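Local coordinates for nitronate monooxygenase family protein (Pseudomonas aeruginosa, PDB 4QIT) that uses FMN and molecular oxygen to oxidise alkyl nitronates, with the toxin propionate 3-nitronate as its best and presumed physiological substrate, at residues D69-V74 and R132-S137; T163-A168 and R209-R214. The protein carries 1 engineered substitution. One frame throughout, in Å; residues are numbered along the deposited sequence.

Interaction 1: residues D69-V74 and R132-S137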
loop_
_atom_site.group_PDB
_atom_site.type_symbol
_atom_site.label_atom_id
_atom_site.label_comp_id
_atom_site.label_asym_id
_atom_site.label_seq_id
_atom_site.Cartn_x
_atom_site.Cartn_y
_atom_site.Cartn_z
ATOM N N ASP A 69 5.664 33.262 -14.281
ATOM C CA ASP A 69 4.861 34.254 -13.555
ATOM C C ASP A 69 3.830 33.579 -12.661
ATOM O O ASP A 69 3.149 34.238 -11.882
ATOM C CB ASP A 69 4.068 35.159 -14.516
ATOM C CG ASP A 69 4.940 36.030 -15.384
ATOM O OD1 ASP A 69 6.086 36.319 -15.003
ATOM O OD2 ASP A 69 4.452 36.439 -16.464
ATOM N N LYS A 70 3.698 32.264 -12.795
ATOM C CA LYS A 70 2.625 31.527 -12.154
ATOM C C LYS A 70 3.011 31.000 -10.763
ATOM O O LYS A 70 4.188 31.018 -10.392
ATOM C CB LYS A 70 2.137 30.418 -13.109
ATOM C CG LYS A 70 1.433 30.993 -14.351
ATOM C CD LYS A 70 1.254 29.978 -15.474
ATOM C CE LYS A 70 0.753 30.610 -16.778
ATOM N NZ LYS A 70 1.772 31.509 -17.423
ATOM N N PRO A 71 2.008 30.604 -9.964
ATOM C CA PRO A 71 2.268 30.074 -8.621
ATOM C C PRO A 71 3.153 28.839 -8.638
ATOM O O PRO A 71 3.064 28.031 -9.552
ATOM C CB PRO A 71 0.874 29.679 -8.140
ATOM C CG PRO A 71 -0.021 30.684 -8.838
ATOM C CD PRO A 71 0.564 30.776 -10.206
ATOM N N PHE A 72 3.990 28.710 -7.617
ATOM C CA PHE A 72 4.771 27.494 -7.403
ATOM C C PHE A 72 4.904 27.217 -5.911
ATOM O O PHE A 72 4.549 28.051 -5.072
ATOM C CB PHE A 72 6.144 27.566 -8.095
ATOM C CG PHE A 72 7.007 28.705 -7.622
ATOM C CD1 PHE A 72 6.918 29.952 -8.228
ATOM C CD2 PHE A 72 7.905 28.532 -6.580
ATOM C CE1 PHE A 72 7.711 31.010 -7.801
ATOM C CE2 PHE A 72 8.704 29.586 -6.149
ATOM C CZ PHE A 72 8.601 30.829 -6.765
ATOM N N ASN A 73 5.433 26.037 -5.604
ATOM C CA ASN A 73 5.441 25.452 -4.269
ATOM C C ASN A 73 6.888 25.290 -3.812
ATOM O O ASN A 73 7.748 24.824 -4.570
ATOM C CB ASN A 73 4.717 24.095 -4.369
ATOM C CG ASN A 73 4.811 23.239 -3.110
ATOM O OD1 ASN A 73 4.894 23.733 -1.975
ATOM N ND2 ASN A 73 4.754 21.919 -3.313
ATOM N N VAL A 74 7.158 25.714 -2.582
ATOM C CA VAL A 74 8.486 25.593 -1.990
ATOM C C VAL A 74 8.401 24.669 -0.785
ATOM O O VAL A 74 7.617 24.918 0.134
ATOM C CB VAL A 74 9.053 26.966 -1.588
ATOM C CG1 VAL A 74 10.393 26.806 -0.891
ATOM C CG2 VAL A 74 9.199 27.843 -2.829
ATOM N N ARG A 132 7.678 35.232 -0.262
ATOM C CA ARG A 132 6.264 34.921 -0.485
ATOM C C ARG A 132 5.963 34.065 -1.720
ATOM O O ARG A 132 5.260 34.507 -2.632
ATOM C CB ARG A 132 5.436 36.211 -0.536
ATOM C CG ARG A 132 5.635 37.092 0.685
ATOM C CD ARG A 132 4.762 38.340 0.654
ATOM N NE ARG A 132 5.244 39.338 1.609
ATOM C CZ ARG A 132 4.487 40.272 2.179
ATOM N NH1 ARG A 132 3.192 40.344 1.902
ATOM N NH2 ARG A 132 5.028 41.133 3.034
ATOM N N PRO A 133 6.482 32.828 -1.750
ATOM C CA PRO A 133 6.028 31.921 -2.807
ATOM C C PRO A 133 4.544 31.637 -2.603
ATOM O O PRO A 133 4.048 31.769 -1.484
ATOM C CB PRO A 133 6.865 30.661 -2.566
ATOM C CG PRO A 133 7.229 30.708 -1.117
ATOM C CD PRO A 133 7.373 32.167 -0.781
ATOM N N ALA A 134 3.831 31.271 -3.663
ATOM C CA ALA A 134 2.397 31.036 -3.550
ATOM C C ALA A 134 2.066 29.916 -2.569
ATOM O O ALA A 134 1.062 29.980 -1.854
ATOM C CB ALA A 134 1.803 30.736 -4.916
ATOM N N ALA A 135 2.906 28.882 -2.536
ATOM C CA ALA A 135 2.686 27.779 -1.612
ATOM C C ALA A 135 3.970 27.361 -0.908
ATOM O O ALA A 135 5.054 27.369 -1.500
ATOM C CB ALA A 135 2.071 26.591 -2.333
ATOM N N VAL A 136 3.841 27.023 0.370
ATOM C CA VAL A 136 4.931 26.412 1.121
ATOM C C VAL A 136 4.440 25.079 1.681
ATOM O O VAL A 136 3.360 25.005 2.268
ATOM C CB VAL A 136 5.430 27.324 2.264
ATOM C CG1 VAL A 136 6.401 26.567 3.190
ATOM C CG2 VAL A 136 6.088 28.580 1.697
ATOM N N SER A 137 5.217 24.017 1.465
ATOM C CA SER A 137 4.834 22.687 1.919
ATOM C C SER A 137 5.846 22.124 2.914
ATOM O O SER A 137 7.030 22.479 2.878
ATOM C CB SER A 137 4.705 21.741 0.721
ATOM O OG SER A 137 3.546 22.023 -0.034
HETATM O O HOH W 1 4.797 31.415 -6.307
HETATM O O HOH W 2 3.868 19.569 -1.726
#
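Ser137 and Asn73 are joined by a side-chain hydrogen bond in which the hydroxyl OG donates to Asn73 OD1 at 2.9 Å. The hydroxyl approaches tilted from the amide plane. With CG of Asn73 anti to the backbone N (chi1 171°), the amide reaches across to Ser137 of the next strand. A water completes the link, accepting from Asn73 ND2 and donating to Ser137 OG; the same ND2 also bonds Ser46 OG, so both ends of the amide are engaged and its rotation is fixed. Three backbone bonds run beside this pair: Ala135 N to Phe72 O, Val74 N to Ala135 O, and Ser137 N to Val74 O, the last at 2.9 Å and 163° at the hydrogen. Two CA-H...O contacts fill in between them, the shorter from Val136 CA to Val74 O at 3.2 Å. The alternation is that of parallel strands, here the neighbours 72-77 and 135-139 of the TIM barrel, the pieces 72-74 and 135-137 crossing at -35°. Asn73, Ala135 and Ser137 share one face of the sheet, on which the side chain of Ser137 lies about 6 Å from the bound FMN, nearest atoms; Val74 and Val136 project from the other. Nearer the N-terminal ends of the segments, a second water links them, accepting from Phe72 N and from Ala134 N. It lies over one face of the Phe72 ring, offset toward the rim. The packing here is apolar. Pro133 CB lies 3.7 Å from Val74 CG2, their side chains crossing at about a right angle, and touches Phe72 CE2 obliquely at 4.2 Å. Phe72 and Val74 also meet Ile61 of helix 54-65, which packs on the Val74 side of the sheet. Farther out, Pro71 CB rests against Ala134 CB at 3.5 Å.

Interaction 2: residues T163-A168 and R209-R214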
loop_
_atom_site.group_PDB
_atom_site.type_symbol
_atom_site.label_atom_id
_atom_site.label_comp_id
_atom_site.label_asym_id
_atom_site.label_seq_id
_atom_site.Cartn_x
_atom_site.Cartn_y
_atom_site.Cartn_z
ATOM N N THR A 163 0.487 10.698 6.457
ATOM C CA THR A 163 0.358 9.310 5.999
ATOM C C THR A 163 -0.778 8.551 6.671
ATOM O O THR A 163 -1.064 7.417 6.302
ATOM C CB THR A 163 1.667 8.492 6.166
ATOM O OG1 THR A 163 1.932 8.279 7.561
ATOM C CG2 THR A 163 2.840 9.186 5.486
ATOM N N THR A 164 -1.411 9.169 7.668
ATOM C CA THR A 164 -2.482 8.514 8.424
ATOM C C THR A 164 -3.513 9.552 8.823
ATOM O O THR A 164 -3.208 10.745 8.854
ATOM C CB THR A 164 -1.974 7.888 9.747
ATOM O OG1 THR A 164 -1.554 8.939 10.631
ATOM C CG2 THR A 164 -0.831 6.907 9.506
ATOM N N PRO A 165 -4.725 9.101 9.163
ATOM C CA PRO A 165 -5.734 10.018 9.713
ATOM C C PRO A 165 -5.250 10.743 10.972
ATOM O O PRO A 165 -5.598 11.916 11.170
ATOM C CB PRO A 165 -6.883 9.074 10.055
ATOM C CG PRO A 165 -6.781 7.997 9.011
ATOM C CD PRO A 165 -5.297 7.772 8.867
ATOM N N GLU A 166 -4.454 10.076 11.801
ATOM C CA GLU A 166 -3.922 10.717 13.004
ATOM C C GLU A 166 -2.971 11.862 12.638
ATOM O O GLU A 166 -3.014 12.940 13.233
ATOM C CB GLU A 166 -3.237 9.694 13.921
ATOM C CG GLU A 166 -4.171 8.624 14.525
ATOM C CD GLU A 166 -4.739 7.640 13.507
ATOM O OE1 GLU A 166 -4.106 7.412 12.448
ATOM O OE2 GLU A 166 -5.830 7.086 13.761
ATOM N N GLU A 167 -2.119 11.644 11.639
ATOM C CA GLU A 167 -1.238 12.710 11.186
ATOM C C GLU A 167 -2.037 13.830 10.521
ATOM O O GLU A 167 -1.708 15.006 10.677
ATOM C CB GLU A 167 -0.136 12.155 10.271
ATOM C CG GLU A 167 0.904 11.348 11.057
ATOM C CD GLU A 167 1.863 10.570 10.176
ATOM O OE1 GLU A 167 1.695 10.588 8.932
ATOM O OE2 GLU A 167 2.784 9.924 10.727
ATOM N N ALA A 168 -3.094 13.466 9.801
ATOM C CA ALA A 168 -3.955 14.461 9.168
ATOM C C ALA A 168 -4.630 15.354 10.215
ATOM O O ALA A 168 -4.809 16.548 9.982
ATOM C CB ALA A 168 -4.992 13.788 8.294
ATOM N N ARG A 209 -9.458 8.177 0.555
ATOM C CA ARG A 209 -10.869 8.054 0.896
ATOM C C ARG A 209 -11.116 8.375 2.367
ATOM O O ARG A 209 -12.078 9.066 2.705
ATOM C CB ARG A 209 -11.385 6.657 0.570
ATOM C CG ARG A 209 -12.886 6.549 0.757
ATOM C CD ARG A 209 -13.656 7.022 -0.483
ATOM N NE ARG A 209 -15.054 7.267 -0.147
ATOM C CZ ARG A 209 -15.561 8.468 0.105
ATOM N NH1 ARG A 209 -16.846 8.582 0.415
ATOM N NH2 ARG A 209 -14.795 9.560 0.033
ATOM N N LEU A 210 -10.256 7.873 3.246
ATOM C CA LEU A 210 -10.399 8.118 4.678
ATOM C C LEU A 210 -10.299 9.604 5.008
ATOM O O LEU A 210 -11.098 10.140 5.778
ATOM C CB LEU A 210 -9.335 7.345 5.462
ATOM C CG LEU A 210 -9.498 5.820 5.502
ATOM C CD1 LEU A 210 -8.244 5.127 6.030
ATOM C CD2 LEU A 210 -10.719 5.418 6.335
ATOM N N LEU A 211 -9.313 10.272 4.427
ATOM C CA LEU A 211 -9.122 11.686 4.689
ATOM C C LEU A 211 -10.222 12.548 4.052
ATOM O O LEU A 211 -10.649 13.528 4.651
ATOM C CB LEU A 211 -7.731 12.128 4.241
ATOM C CG LEU A 211 -6.600 12.047 5.276
ATOM C CD1 LEU A 211 -6.656 10.811 6.183
ATOM C CD2 LEU A 211 -5.222 12.222 4.645
ATOM N N ALA A 212 -10.684 12.187 2.856
ATOM C CA ALA A 212 -11.757 12.936 2.200
ATOM C C ALA A 212 -13.071 12.755 2.956
ATOM O O ALA A 212 -13.858 13.697 3.092
ATOM C CB ALA A 212 -11.913 12.503 0.744
ATOM N N ALA A 213 -13.306 11.549 3.460
ATOM C CA ALA A 213 -14.510 11.272 4.237
ATOM C C ALA A 213 -14.576 12.120 5.511
ATOM O O ALA A 213 -15.626 12.196 6.151
ATOM C CB ALA A 213 -14.586 9.796 4.577
ATOM N N ARG A 214 -13.460 12.757 5.867
ATOM C CA ARG A 214 -13.392 13.632 7.037
ATOM C C ARG A 214 -13.982 15.023 6.776
ATOM O O ARG A 214 -14.244 15.778 7.717
ATOM C CB ARG A 214 -11.947 13.754 7.525
ATOM C CG ARG A 214 -11.729 13.159 8.898
ATOM C CD ARG A 214 -10.254 12.986 9.215
ATOM N NE ARG A 214 -10.052 12.675 10.629
ATOM C CZ ARG A 214 -9.231 13.345 11.427
ATOM N NH1 ARG A 214 -8.517 14.351 10.943
ATOM N NH2 ARG A 214 -9.113 13.005 12.705
#
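Leu211 supplies most of the apolar contact, fitting its branched end between Pro165 and Ala168. Its CD1 lies 3.7 Å from Pro165 CA and also touches the ring at CG, the two side chains crossing at about a right angle, while its CG packs 3.8 Å from Ala168 CB. Leu210 CD1 adds a looser touch on the proline ring. Arg214 makes a looser contact too: its chain, extended from CG to NE, reaches over the first turn of helix 165-173. Pro165 O lies over one face of the guanidinium, 3.8 Å from NH1, too far for a hydrogen bond. Hydrogen bonds within 163-168 shape the helix start: Thr164 is the N-cap, its OG1 accepting from Glu167 N at 2.9 Å, and Glu167 OE1 takes both the N and the OG1 of Thr163. These are neighbouring outer helices of the TIM barrel, and Glu166 and Arg209 form salt bridges with Arg271 and Asp227 of the second subunit. With no hydrogen bond between them, the segments are held together by van der Waals packing of Leu211 on Pro165 and Ala168, while Arg214 NH1 takes its salt bridge from Glu172, outside the two segments.

From the N terminus, the chain passes through 69-74 into strand 72-77, then runs through helices 86-101 and 124-131 before interaction 1 closes that excursion by setting strand 135-139 beside strand 72-77. Interaction 2 opens only afterwards: helix 165-173 is followed by strand 178-182 and helix 204-212, and the 40 residues between its segments end where 209-214 returns to 163-168. The two loops therefore follow in series, neither nested nor crossed. Interaction 1 joins neighbouring strands of the barrel wall, and interaction 2 joins outer helices near the second subunit. Their centres are 24 Å apart, with nearest atoms about 13 Å apart; strand 157-162, next to 135-139, leads directly into 163-168.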